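PDB 4WT7: ABC transporter substrate binding protein (Ribose) from Agrobacterium vitis S4, which probably binds a sugar or related polyol in the periplasm for an ABC uptake system and is captured here holding D-allitol. Local coordinates for residues A[89-94]-A[284-289]; A[53-58]-A[63-68]; A[79-84]-A[100-105]; A[229-234]-A[253-258]. All blocks are in the same frame, centred on the assembly; numbering follows the deposited sequence.

Contact 1 of 4, residues A[89-94]-A[284-289]; sequences PDAIVQ and QNVALL
Ala91 and Val286 have the nearest CA atoms across the segments, 7.2 Å apart, where helix 284-289 passes over the face of strand 91-94. No backbone hydrogen bond joins the segments; the helix bonds within itself, as in Leu289 N to Asn285 O, and the strand bonds to its sheet neighbours, for example Ala91 and Val93 to Gly36. Val286 carries the contact, and its two methyls divide between two strand residues. CG1, anti to the backbone N (chi1 169°), touches Ala91 CB at 3.9 Å. Val286 CG2, the other branch, meets Val93 CG2 at 3.8 Å, the two branched side chains crossing at a slant. One valine thus spans two strand residues of the same face; the contact buries 112 Å² counted over both sides, and all three touching residues are buried. Ile92, between them, points the other way and packs on Leu84 of helix 74-87. Val93 also touches Ala282 and Ile283, one turn earlier on the helix that bears Val286, and Gln54 of helix 45-60. The strand is therefore sandwiched between helical layers, as expected of the alpha/beta/alpha lobes of type I periplasmic binding proteins; helix 275-290, which follows a strand of the other lobe, here packs on the parallel sheet of the first.

Contact 2 of 4, residues A[53-58]-A[63-68]; sequences AQIAEV and GEPLAV
The peptide joining Gly63 to Glu64 and the puckered ring of Pro65 each offer a face to Val58. Its CG1 lies over one face of the proline ring, 3.7 Å from Pro65 CD. The same methyl stands almost directly above the Gly63 carbonyl carbon, 3.5 Å from Gly63 C, an approach made easier because glycine carries no side chain there. Placed anti to the backbone N (chi1 165°), this branch fits into the corner formed by ring and peptide. Ile55 was modelled in two conformers, so its contacts are less certain; in one of them its CG2 comes to 4.4 Å from Pro65 CG, at the proline rim, and Ile55 CD1 reaches Ala67 CB at 3.6 Å. A single hydrogen bond ties the segments where the turn ends: Gly63 N donates to Val58 O at 2.9 Å, somewhat bent at 148°, with the donor tilted from the carbonyl plane. Helix and strand axes come within 7.9 Å and run nearly antiparallel, at 157°, as helix and second strand of a beta-alpha-beta crossover must. Strand 64-69, outermost in its parallel sheet, hydrogen-bonds to strand 34-39, which begins the same unit. Pro65 and Ala67 face helix 45-60, whereas Leu66 and Val68 point to helix 74-87 on the other side of the sheet; helix 275-290 flanks helix 45-60, with Ile283 touching Val58.

Contact 3 of 4, residues A[79-84]-A[100-105]; sequences AQLQTL and TVIDPW
Leu81 and Trp105 join two neighbouring helices that cover one face of the parallel sheet in the first alpha/beta lobe of this periplasmic binding protein. Their short segments run almost parallel, with a crossing angle of -16° and axes 10.2 Å apart. Apolar packing fills the inner side. Leu81 CD1 is shared between Ile102 CG2 and Trp105 CB, 4.1 Å from each, and below this layer both Leu81 and Ile102 rest on Gln94 of strand 91-95. The outer side is a CH-pi contact: Gln82 CG lies over the six-membered ring of Trp105, 4.1 Å from its centroid and 22° off the ring normal. The amide beyond CG is modelled too close to Trp105 to be relied on. The backbone is irregular next to the indole. Helix 100-105 kinks at Pro104, which has no N-H to give to the preceding turn, and Trp105 N bonds instead to Ile102 O at 2.7 Å. The proline also backs the aromatic ring, its CB lying 4.2 Å above the face opposite Gln82 CG and offset toward the rim.

Contact 4 of 4, residues A[229-234]-A[253-258]; sequences PQLGAT and SPEVLQ
Gln230, which packs against Val256 across the contact, has a carbonyl oxygen held by two donors of one residue: Thr234 N and Thr234 OG1 both reach Gln230 O at 2.8 Å. The hydroxyl comes from above the carbonyl plane, 43° out of it. Thr234 OG1 is also hydrogen-bonded to Thr247 OG1 on strand 246-249, which links this helical turn to the sheet. At the other end of Gln230 the amide is anchored as well, NE2 bonding to Ala269 O of strand 267-272. With CG anti to the backbone N (chi1 -175°) and the rest of the chain extended, the amide reaches past the helix surface, and its OE1 lies 3.6 Å from Val256 CG1.

The apolar part of the interface is shared by the second methyl of Val256 and by Leu231. Val256 CG2 meets Leu231 CB at 3.9 Å, so the valine straddles the two consecutive helix residues. Farther out, Leu231 CD2 touches the aliphatic Glu255 CG at 3.8 Å, the two side chains crossing at about a right angle. Ser253 starts the second helix with its carbonyl, which accepts from both Val256 N and Leu257 N; its OG is turned back to Asp227 at the start of the first helix.

The helix segments cross at 41° with axes 10.0 Å apart. Helices 227-240 and 254-260 follow the adjacent parallel strands 221-224 and 246-249, the repeating beta-alpha pattern of the Rossmann-like lobes of type I periplasmic binding proteins; Gln230 and Val256 both touch Asp270 of strand 267-272, while Leu231 reaches Val199 of helix 198-212.

From the N terminus, contact 2 closes first, a short turn that brings strand 64-69 back along helix 45-60. Contact 3 follows, its loop from helix 74-87 to helix 99-111 passing through strand 91-95. That strand opens contact 1, so contacts 1 and 3 cross in sequence and share the strand's surroundings, contact 3 on one side of the sheet, contacts 1 and 2 on the other. Contacts 1 and 2 meet where Gln284 NE2 lies 3.0 Å from Glu57 OE2. Contact 1 closes only at helix 275-290; the long excursion it spans includes contact 4, a local helix pair of the second lobe. The centres of contacts 1 and 4 are about 33 Å apart.

Contact 1 of 4, residues A[89-94]-A[284-289]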
loop_
_atom_site.group_PDB
_atom_site.type_symbol
_atom_site.label_atom_id
_atom_site.label_comp_id
_atom_site.label_asym_id
_atom_site.label_seq_id
_atom_site.Cartn_x
_atom_site.Cartn_y
_atom_site.Cartn_z
ATOM N N PRO A 89 -13.561 -18.809 -13.778
ATOM C CA PRO A 89 -12.212 -18.759 -14.322
ATOM C C PRO A 89 -11.336 -19.766 -13.619
ATOM O O PRO A 89 -11.753 -20.314 -12.607
ATOM C CB PRO A 89 -11.753 -17.357 -13.950
ATOM C CG PRO A 89 -12.491 -17.089 -12.625
ATOM C CD PRO A 89 -13.839 -17.677 -12.882
ATOM N N ASP A 90 -10.125 -19.965 -14.135
ATOM C CA ASP A 90 -9.177 -20.894 -13.537
ATOM C C ASP A 90 -8.551 -20.399 -12.237
ATOM O O ASP A 90 -8.057 -21.194 -11.434
ATOM C CB ASP A 90 -8.151 -21.268 -14.579
ATOM C CG ASP A 90 -8.799 -21.940 -15.763
ATOM O OD1 ASP A 90 -9.283 -23.084 -15.585
ATOM O OD2 ASP A 90 -8.878 -21.313 -16.840
ATOM N N ALA A 91 -8.586 -19.081 -12.018
ATOM C CA ALA A 91 -8.176 -18.508 -10.748
ATOM C C ALA A 91 -8.702 -17.061 -10.668
ATOM O O ALA A 91 -9.078 -16.463 -11.697
ATOM C CB ALA A 91 -6.649 -18.552 -10.602
ATOM N N ILE A 92 -8.778 -16.519 -9.452
ATOM C CA ILE A 92 -9.049 -15.101 -9.278
ATOM C C ILE A 92 -7.934 -14.475 -8.441
ATOM O O ILE A 92 -7.513 -15.063 -7.438
ATOM C CB ILE A 92 -10.391 -14.904 -8.565
ATOM C CG1 ILE A 92 -11.526 -15.376 -9.465
ATOM C CG2 ILE A 92 -10.584 -13.460 -8.150
ATOM C CD1 ILE A 92 -12.906 -15.406 -8.794
ATOM N N VAL A 93 -7.440 -13.295 -8.837
ATOM C CA VAL A 93 -6.460 -12.587 -8.009
ATOM C C VAL A 93 -7.090 -11.282 -7.572
ATOM O O VAL A 93 -7.568 -10.503 -8.405
ATOM C CB VAL A 93 -5.109 -12.233 -8.747
ATOM C CG1 VAL A 93 -4.060 -11.812 -7.725
ATOM C CG2 VAL A 93 -4.599 -13.388 -9.548
ATOM N N GLN A 94 -7.091 -11.039 -6.274
ATOM C CA GLN A 94 -7.679 -9.821 -5.729
ATOM C C GLN A 94 -6.607 -8.903 -5.196
ATOM O O GLN A 94 -5.782 -9.283 -4.362
ATOM C CB GLN A 94 -8.692 -10.155 -4.626
ATOM C CG GLN A 94 -9.193 -8.956 -3.841
ATOM C CD GLN A 94 -9.910 -7.978 -4.737
ATOM O OE1 GLN A 94 -10.619 -8.378 -5.675
ATOM N NE2 GLN A 94 -9.755 -6.696 -4.456
ATOM N N GLN A 284 2.812 -15.137 -11.725
ATOM C CA GLN A 284 3.773 -16.225 -11.702
ATOM C C GLN A 284 3.237 -17.301 -10.761
ATOM O O GLN A 284 3.250 -18.487 -11.099
ATOM C CB GLN A 284 5.172 -15.765 -11.243
ATOM C CG GLN A 284 6.015 -15.041 -12.328
ATOM C CD GLN A 284 6.579 -15.993 -13.408
ATOM O OE1 GLN A 284 7.340 -16.921 -13.107
ATOM N NE2 GLN A 284 6.204 -15.756 -14.665
ATOM N N ASN A 285 2.757 -16.882 -9.581
ATOM C CA ASN A 285 2.316 -17.846 -8.589
ATOM C C ASN A 285 1.019 -18.549 -9.005
ATOM O O ASN A 285 0.811 -19.719 -8.679
ATOM C CB ASN A 285 2.236 -17.221 -7.185
ATOM C CG ASN A 285 3.609 -17.031 -6.568
ATOM O OD1 ASN A 285 4.621 -17.433 -7.147
ATOM N ND2 ASN A 285 3.663 -16.412 -5.402
ATOM N N VAL A 286 0.157 -17.856 -9.744
ATOM C CA VAL A 286 -1.005 -18.522 -10.300
ATOM C C VAL A 286 -0.598 -19.667 -11.255
ATOM O O VAL A 286 -1.115 -20.789 -11.154
ATOM C CB VAL A 286 -1.919 -17.564 -11.041
ATOM C CG1 VAL A 286 -2.955 -18.354 -11.833
ATOM C CG2 VAL A 286 -2.579 -16.576 -10.064
ATOM N N ALA A 287 0.298 -19.377 -12.191
ATOM C CA ALA A 287 0.807 -20.397 -13.100
ATOM C C ALA A 287 1.415 -21.573 -12.325
ATOM O O ALA A 287 1.012 -22.715 -12.519
ATOM C CB ALA A 287 1.836 -19.792 -14.040
ATOM N N LEU A 288 2.357 -21.294 -11.431
ATOM C CA LEU A 288 2.878 -22.341 -10.542
ATOM C C LEU A 288 1.761 -23.177 -9.872
ATOM O O LEU A 288 1.807 -24.412 -9.881
ATOM C CB LEU A 288 3.765 -21.745 -9.449
ATOM C CG LEU A 288 5.128 -21.205 -9.872
ATOM C CD1 LEU A 288 5.770 -20.437 -8.700
ATOM C CD2 LEU A 288 6.008 -22.381 -10.325
ATOM N N LEU A 289 0.772 -22.521 -9.278
ATOM C CA LEU A 289 -0.342 -23.265 -8.686
ATOM C C LEU A 289 -1.049 -24.168 -9.699
ATOM O O LEU A 289 -1.274 -25.350 -9.441
ATOM C CB LEU A 289 -1.355 -22.336 -8.046
ATOM C CG LEU A 289 -2.559 -23.094 -7.484
ATOM C CD1 LEU A 289 -2.173 -23.839 -6.231
ATOM C CD2 LEU A 289 -3.694 -22.176 -7.205
#

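Contact 2 of 4, residues A[53-58]-A[63-68]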
loop_
_atom_site.group_PDB
_atom_site.type_symbol
_atom_site.label_atom_id
_atom_site.label_comp_id
_atom_site.label_asym_id
_atom_site.label_seq_id
_atom_site.Cartn_x
_atom_site.Cartn_y
_atom_site.Cartn_z
ATOM N N ALA A 53 0.423 -4.713 -14.378
ATOM C CA ALA A 53 1.463 -5.719 -14.500
ATOM C C ALA A 53 0.878 -7.116 -14.404
ATOM O O ALA A 53 1.452 -8.057 -14.930
ATOM C CB ALA A 53 2.514 -5.523 -13.419
ATOM N N GLN A 54 -0.239 -7.272 -13.701
ATOM C CA GLN A 54 -0.896 -8.579 -13.659
ATOM C C GLN A 54 -1.499 -8.879 -15.043
ATOM O O GLN A 54 -1.337 -9.965 -15.603
ATOM C CB GLN A 54 -2.035 -8.584 -12.635
ATOM C CG GLN A 54 -1.646 -8.750 -11.218
ATOM C CD GLN A 54 -2.843 -8.598 -10.297
ATOM O OE1 GLN A 54 -3.559 -9.562 -10.038
ATOM N NE2 GLN A 54 -3.082 -7.369 -9.819
ATOM N N ILE A 55 -2.182 -7.895 -15.590
ATOM C CA ILE A 55 -2.839 -8.060 -16.865
ATOM C C ILE A 55 -1.771 -8.401 -17.900
ATOM O O ILE A 55 -1.897 -9.373 -18.640
ATOM C CB ILE A 55 -3.566 -6.768 -17.219
ATOM C CG1 ILE A 55 -4.786 -6.602 -16.307
ATOM C CG2 ILE A 55 -3.935 -6.735 -18.685
ATOM C CD1 ILE A 55 -5.504 -5.255 -16.438
ATOM N N ALA A 56 -0.706 -7.601 -17.920
ATOM C CA ALA A 56 0.411 -7.813 -18.829
ATOM C C ALA A 56 0.934 -9.228 -18.691
ATOM O O ALA A 56 1.139 -9.912 -19.689
ATOM C CB ALA A 56 1.530 -6.805 -18.543
ATOM N N GLU A 57 1.164 -9.662 -17.459
ATOM C CA GLU A 57 1.805 -10.948 -17.217
ATOM C C GLU A 57 0.892 -12.105 -17.624
ATOM O O GLU A 57 1.357 -13.119 -18.134
ATOM C CB GLU A 57 2.230 -11.081 -15.757
ATOM C CG GLU A 57 3.102 -12.300 -15.465
ATOM C CD GLU A 57 4.450 -12.317 -16.204
ATOM O OE1 GLU A 57 4.702 -11.459 -17.082
ATOM O OE2 GLU A 57 5.251 -13.219 -15.903
ATOM N N VAL A 58 -0.403 -11.978 -17.393
ATOM C CA VAL A 58 -1.282 -13.062 -17.779
ATOM C C VAL A 58 -1.214 -13.194 -19.290
ATOM O O VAL A 58 -1.119 -14.307 -19.826
ATOM C CB VAL A 58 -2.748 -12.851 -17.334
ATOM C CG1 VAL A 58 -3.667 -13.813 -18.066
ATOM C CG2 VAL A 58 -2.888 -13.032 -15.854
ATOM N N GLY A 63 -2.348 -16.509 -21.248
ATOM C CA GLY A 63 -3.665 -16.671 -20.630
ATOM C C GLY A 63 -4.573 -15.519 -21.028
ATOM O O GLY A 63 -4.135 -14.572 -21.672
ATOM N N GLU A 64 -5.837 -15.612 -20.654
ATOM C CA GLU A 64 -6.820 -14.592 -20.984
ATOM C C GLU A 64 -7.299 -13.930 -19.704
ATOM O O GLU A 64 -7.951 -14.576 -18.853
ATOM C CB GLU A 64 -7.982 -15.207 -21.773
ATOM C CG GLU A 64 -9.185 -14.266 -22.041
ATOM C CD GLU A 64 -10.322 -14.990 -22.763
ATOM O OE1 GLU A 64 -10.044 -15.565 -23.861
ATOM O OE2 GLU A 64 -11.457 -15.030 -22.221
ATOM N N PRO A 65 -6.941 -12.648 -19.528
ATOM C CA PRO A 65 -7.357 -11.961 -18.298
ATOM C C PRO A 65 -8.791 -11.458 -18.356
ATOM O O PRO A 65 -9.266 -10.989 -19.388
ATOM C CB PRO A 65 -6.397 -10.773 -18.202
ATOM C CG PRO A 65 -5.917 -10.531 -19.585
ATOM C CD PRO A 65 -5.958 -11.870 -20.304
ATOM N N LEU A 66 -9.489 -11.569 -17.233
ATOM C CA LEU A 66 -10.786 -10.949 -17.080
ATOM C C LEU A 66 -10.584 -9.903 -16.010
ATOM O O LEU A 66 -10.656 -10.201 -14.815
ATOM C CB LEU A 66 -11.846 -11.961 -16.608
ATOM C CG LEU A 66 -12.339 -13.035 -17.571
ATOM C CD1 LEU A 66 -11.381 -14.210 -17.729
ATOM C CD2 LEU A 66 -13.729 -13.514 -17.117
ATOM N N ALA A 67 -10.317 -8.675 -16.441
ATOM C CA ALA A 67 -9.828 -7.651 -15.528
ATOM C C ALA A 67 -10.912 -6.625 -15.205
ATOM O O ALA A 67 -11.485 -6.012 -16.104
ATOM C CB ALA A 67 -8.595 -6.975 -16.081
ATOM N N VAL A 68 -11.148 -6.470 -13.915
ATOM C CA VAL A 68 -12.237 -5.681 -13.383
ATOM C C VAL A 68 -11.657 -4.741 -12.302
ATOM O O VAL A 68 -10.863 -5.146 -11.417
ATOM C CB VAL A 68 -13.405 -6.584 -12.848
ATOM C CG1 VAL A 68 -14.198 -7.161 -13.973
ATOM C CG2 VAL A 68 -12.887 -7.701 -11.937
#

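Contact 3 of 4, residues A[79-84]-A[100-105]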
loop_
_atom_site.group_PDB
_atom_site.type_symbol
_atom_site.label_atom_id
_atom_site.label_comp_id
_atom_site.label_asym_id
_atom_site.label_seq_id
_atom_site.Cartn_x
_atom_site.Cartn_y
_atom_site.Cartn_z
ATOM N N ALA A 79 -19.655 -6.600 -6.398
ATOM C CA ALA A 79 -20.458 -7.000 -7.533
ATOM C C ALA A 79 -19.586 -7.606 -8.612
ATOM O O ALA A 79 -20.010 -8.535 -9.293
ATOM C CB ALA A 79 -21.259 -5.836 -8.078
ATOM N N GLN A 80 -18.380 -7.075 -8.794
ATOM C CA GLN A 80 -17.473 -7.635 -9.802
ATOM C C GLN A 80 -16.876 -8.982 -9.383
ATOM O O GLN A 80 -16.629 -9.856 -10.230
ATOM C CB GLN A 80 -16.395 -6.619 -10.192
ATOM C CG GLN A 80 -15.286 -6.363 -9.122
ATOM C CD GLN A 80 -14.415 -5.175 -9.482
ATOM O OE1 GLN A 80 -14.890 -4.255 -10.104
ATOM N NE2 GLN A 80 -13.141 -5.195 -9.086
ATOM N N LEU A 81 -16.626 -9.184 -8.099
ATOM C CA LEU A 81 -16.208 -10.524 -7.655
ATOM C C LEU A 81 -17.297 -11.561 -7.873
ATOM O O LEU A 81 -17.007 -12.714 -8.223
ATOM C CB LEU A 81 -15.765 -10.515 -6.206
ATOM C CG LEU A 81 -14.441 -9.787 -5.992
ATOM C CD1 LEU A 81 -14.306 -9.360 -4.551
ATOM C CD2 LEU A 81 -13.301 -10.700 -6.410
ATOM N N GLN A 82 -18.549 -11.179 -7.656
ATOM C CA GLN A 82 -19.644 -12.110 -7.871
ATOM C C GLN A 82 -19.692 -12.523 -9.316
ATOM O O GLN A 82 -19.839 -13.691 -9.634
ATOM C CB GLN A 82 -20.969 -11.486 -7.457
ATOM C CG GLN A 82 -21.111 -11.544 -5.978
ATOM C CD GLN A 82 -22.192 -10.625 -5.425
ATOM O OE1 GLN A 82 -22.675 -9.699 -6.092
ATOM N NE2 GLN A 82 -22.556 -10.875 -4.182
ATOM N N THR A 83 -19.503 -11.557 -10.195
ATOM C CA THR A 83 -19.531 -11.853 -11.600
ATOM C C THR A 83 -18.330 -12.739 -11.975
ATOM O O THR A 83 -18.496 -13.663 -12.750
ATOM C CB THR A 83 -19.494 -10.582 -12.468
ATOM O OG1 THR A 83 -20.710 -9.831 -12.287
ATOM C CG2 THR A 83 -19.293 -10.950 -13.923
ATOM N N LEU A 84 -17.135 -12.435 -11.470
ATOM C CA LEU A 84 -15.983 -13.306 -11.742
ATOM C C LEU A 84 -16.271 -14.737 -11.268
ATOM O O LEU A 84 -15.916 -15.714 -11.935
ATOM C CB LEU A 84 -14.733 -12.790 -11.068
ATOM C CG LEU A 84 -14.066 -11.568 -11.694
ATOM C CD1 LEU A 84 -12.817 -11.190 -10.854
ATOM C CD2 LEU A 84 -13.713 -11.813 -13.163
ATOM N N THR A 100 -12.531 -7.141 5.555
ATOM C CA THR A 100 -13.905 -7.535 5.880
ATOM C C THR A 100 -14.871 -7.359 4.716
ATOM O O THR A 100 -15.839 -8.095 4.635
ATOM C CB THR A 100 -14.485 -6.800 7.117
ATOM O OG1 THR A 100 -14.492 -5.388 6.892
ATOM C CG2 THR A 100 -13.678 -7.112 8.324
ATOM N N VAL A 101 -14.605 -6.439 3.792
ATOM C CA VAL A 101 -15.502 -6.267 2.654
ATOM C C VAL A 101 -15.418 -7.420 1.673
ATOM O O VAL A 101 -16.430 -7.920 1.176
ATOM C CB VAL A 101 -15.175 -4.998 1.854
ATOM C CG1 VAL A 101 -16.014 -4.919 0.579
ATOM C CG2 VAL A 101 -15.421 -3.774 2.706
ATOM N N ILE A 102 -14.199 -7.803 1.347
ATOM C CA ILE A 102 -14.021 -8.791 0.301
ATOM C C ILE A 102 -14.024 -10.239 0.826
ATOM O O ILE A 102 -14.346 -11.147 0.094
ATOM C CB ILE A 102 -12.787 -8.527 -0.458
ATOM C CG1 ILE A 102 -11.596 -8.341 0.466
ATOM C CG2 ILE A 102 -12.995 -7.263 -1.253
ATOM C CD1 ILE A 102 -10.284 -8.103 -0.275
ATOM N N ASP A 103 -13.670 -10.450 2.084
ATOM C CA ASP A 103 -13.454 -11.815 2.569
ATOM C C ASP A 103 -14.622 -12.772 2.281
ATOM O O ASP A 103 -14.409 -13.931 1.907
ATOM C CB ASP A 103 -13.109 -11.794 4.046
ATOM C CG ASP A 103 -11.861 -12.580 4.367
ATOM O OD1 ASP A 103 -11.156 -13.023 3.438
ATOM O OD2 ASP A 103 -11.577 -12.727 5.573
ATOM N N PRO A 104 -15.869 -12.318 2.475
ATOM C CA PRO A 104 -16.946 -13.277 2.170
ATOM C C PRO A 104 -16.940 -13.744 0.715
ATOM O O PRO A 104 -17.372 -14.873 0.374
ATOM C CB PRO A 104 -18.218 -12.470 2.465
ATOM C CG PRO A 104 -17.787 -11.543 3.625
ATOM C CD PRO A 104 -16.345 -11.162 3.265
ATOM N N TRP A 105 -16.424 -12.887 -0.160
ATOM C CA TRP A 105 -16.481 -13.203 -1.572
ATOM C C TRP A 105 -15.297 -14.033 -1.983
ATOM O O TRP A 105 -15.418 -14.898 -2.843
ATOM C CB TRP A 105 -16.651 -11.924 -2.385
ATOM C CG TRP A 105 -17.886 -11.317 -1.901
ATOM C CD1 TRP A 105 -18.022 -10.187 -1.147
ATOM C CD2 TRP A 105 -19.193 -11.886 -2.021
ATOM N NE1 TRP A 105 -19.355 -9.987 -0.840
ATOM C CE2 TRP A 105 -20.087 -11.026 -1.355
ATOM C CE3 TRP A 105 -19.685 -13.039 -2.628
ATOM C CZ2 TRP A 105 -21.460 -11.275 -1.302
ATOM C CZ3 TRP A 105 -21.043 -13.288 -2.570
ATOM C CH2 TRP A 105 -21.917 -12.409 -1.895
#

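Contact 4 of 4, residues A[229-234]-A[253-258]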
loop_
_atom_site.group_PDB
_atom_site.type_symbol
_atom_site.label_atom_id
_atom_site.label_comp_id
_atom_site.label_asym_id
_atom_site.label_seq_id
_atom_site.Cartn_x
_atom_site.Cartn_y
_atom_site.Cartn_z
ATOM N N PRO A 229 -1.294 10.484 0.820
ATOM C CA PRO A 229 -1.609 11.464 1.883
ATOM C C PRO A 229 -0.335 12.215 2.306
ATOM O O PRO A 229 -0.359 13.441 2.589
ATOM C CB PRO A 229 -2.115 10.605 3.030
ATOM C CG PRO A 229 -2.583 9.323 2.363
ATOM C CD PRO A 229 -1.727 9.118 1.160
ATOM N N GLN A 230 0.784 11.490 2.323
ATOM C CA GLN A 230 2.067 12.118 2.602
ATOM C C GLN A 230 2.271 13.317 1.681
ATOM O O GLN A 230 2.687 14.374 2.129
ATOM C CB GLN A 230 3.227 11.127 2.484
ATOM C CG GLN A 230 4.595 11.685 2.879
ATOM C CD GLN A 230 5.734 10.694 2.579
ATOM O OE1 GLN A 230 5.526 9.638 1.961
ATOM N NE2 GLN A 230 6.939 11.042 3.011
ATOM N N LEU A 231 1.984 13.137 0.395
ATOM C CA LEU A 231 2.134 14.203 -0.602
ATOM C C LEU A 231 1.274 15.429 -0.239
ATOM O O LEU A 231 1.766 16.544 -0.208
ATOM C CB LEU A 231 1.722 13.679 -1.979
ATOM C CG LEU A 231 1.785 14.605 -3.202
ATOM C CD1 LEU A 231 3.141 15.294 -3.280
ATOM C CD2 LEU A 231 1.491 13.778 -4.490
ATOM N N GLY A 232 -0.005 15.210 0.045
ATOM C CA GLY A 232 -0.851 16.267 0.580
ATOM C C GLY A 232 -0.295 16.954 1.829
ATOM O O GLY A 232 -0.255 18.180 1.909
ATOM N N ALA A 233 0.091 16.147 2.812
ATOM C CA ALA A 233 0.724 16.607 4.038
ATOM C C ALA A 233 1.910 17.537 3.773
ATOM O O ALA A 233 1.983 18.627 4.337
ATOM C CB ALA A 233 1.179 15.402 4.857
ATOM N N THR A 234 2.824 17.077 2.926
ATOM C CA THR A 234 4.071 17.774 2.650
ATOM C C THR A 234 3.769 19.147 2.046
ATOM O O THR A 234 4.277 20.182 2.502
ATOM C CB THR A 234 4.942 16.903 1.712
ATOM O OG1 THR A 234 5.173 15.648 2.358
ATOM C CG2 THR A 234 6.279 17.565 1.397
ATOM N N SER A 253 5.949 6.295 -4.665
ATOM C CA SER A 253 5.409 6.905 -5.874
ATOM C C SER A 253 6.451 7.929 -6.337
ATOM O O SER A 253 7.084 8.561 -5.521
ATOM C CB SER A 253 4.047 7.573 -5.605
ATOM O OG SER A 253 3.219 6.730 -4.831
ATOM N N PRO A 254 6.641 8.067 -7.651
ATOM C CA PRO A 254 7.698 8.958 -8.163
ATOM C C PRO A 254 7.545 10.393 -7.691
ATOM O O PRO A 254 8.529 11.038 -7.326
ATOM C CB PRO A 254 7.513 8.907 -9.681
ATOM C CG PRO A 254 6.824 7.615 -9.944
ATOM C CD PRO A 254 5.984 7.301 -8.726
ATOM N N GLU A 255 6.326 10.900 -7.730
ATOM C CA GLU A 255 6.081 12.277 -7.334
ATOM C C GLU A 255 6.497 12.546 -5.876
ATOM O O GLU A 255 6.877 13.659 -5.542
ATOM C CB GLU A 255 4.623 12.651 -7.603
ATOM C CG GLU A 255 3.580 11.754 -6.872
ATOM C CD GLU A 255 3.072 10.504 -7.680
ATOM O OE1 GLU A 255 3.865 9.798 -8.387
ATOM O OE2 GLU A 255 1.843 10.235 -7.570
ATOM N N VAL A 256 6.473 11.530 -5.010
ATOM C CA VAL A 256 6.853 11.727 -3.600
ATOM C C VAL A 256 8.334 11.498 -3.343
ATOM O O VAL A 256 8.951 12.232 -2.571
ATOM C CB VAL A 256 6.040 10.806 -2.642
ATOM C CG1 VAL A 256 6.469 11.001 -1.200
ATOM C CG2 VAL A 256 4.576 11.106 -2.794
ATOM N N LEU A 257 8.903 10.496 -4.007
ATOM C CA LEU A 257 10.350 10.270 -3.982
ATOM C C LEU A 257 11.121 11.524 -4.363
ATOM O O LEU A 257 12.141 11.837 -3.753
ATOM C CB LEU A 257 10.728 9.152 -4.938
ATOM C CG LEU A 257 10.369 7.754 -4.448
ATOM C CD1 LEU A 257 11.006 6.694 -5.284
ATOM C CD2 LEU A 257 10.747 7.578 -2.981
ATOM N N GLN A 258 10.622 12.235 -5.364
ATOM C CA GLN A 258 11.282 13.455 -5.807
ATOM C C GLN A 258 11.129 14.579 -4.788
ATOM O O GLN A 258 11.958 15.461 -4.734
ATOM C CB GLN A 258 10.835 13.859 -7.210
ATOM C CG GLN A 258 9.409 14.363 -7.341
ATOM C CD GLN A 258 8.952 14.380 -8.816
ATOM O OE1 GLN A 258 9.290 13.465 -9.570
ATOM N NE2 GLN A 258 8.215 15.434 -9.231
#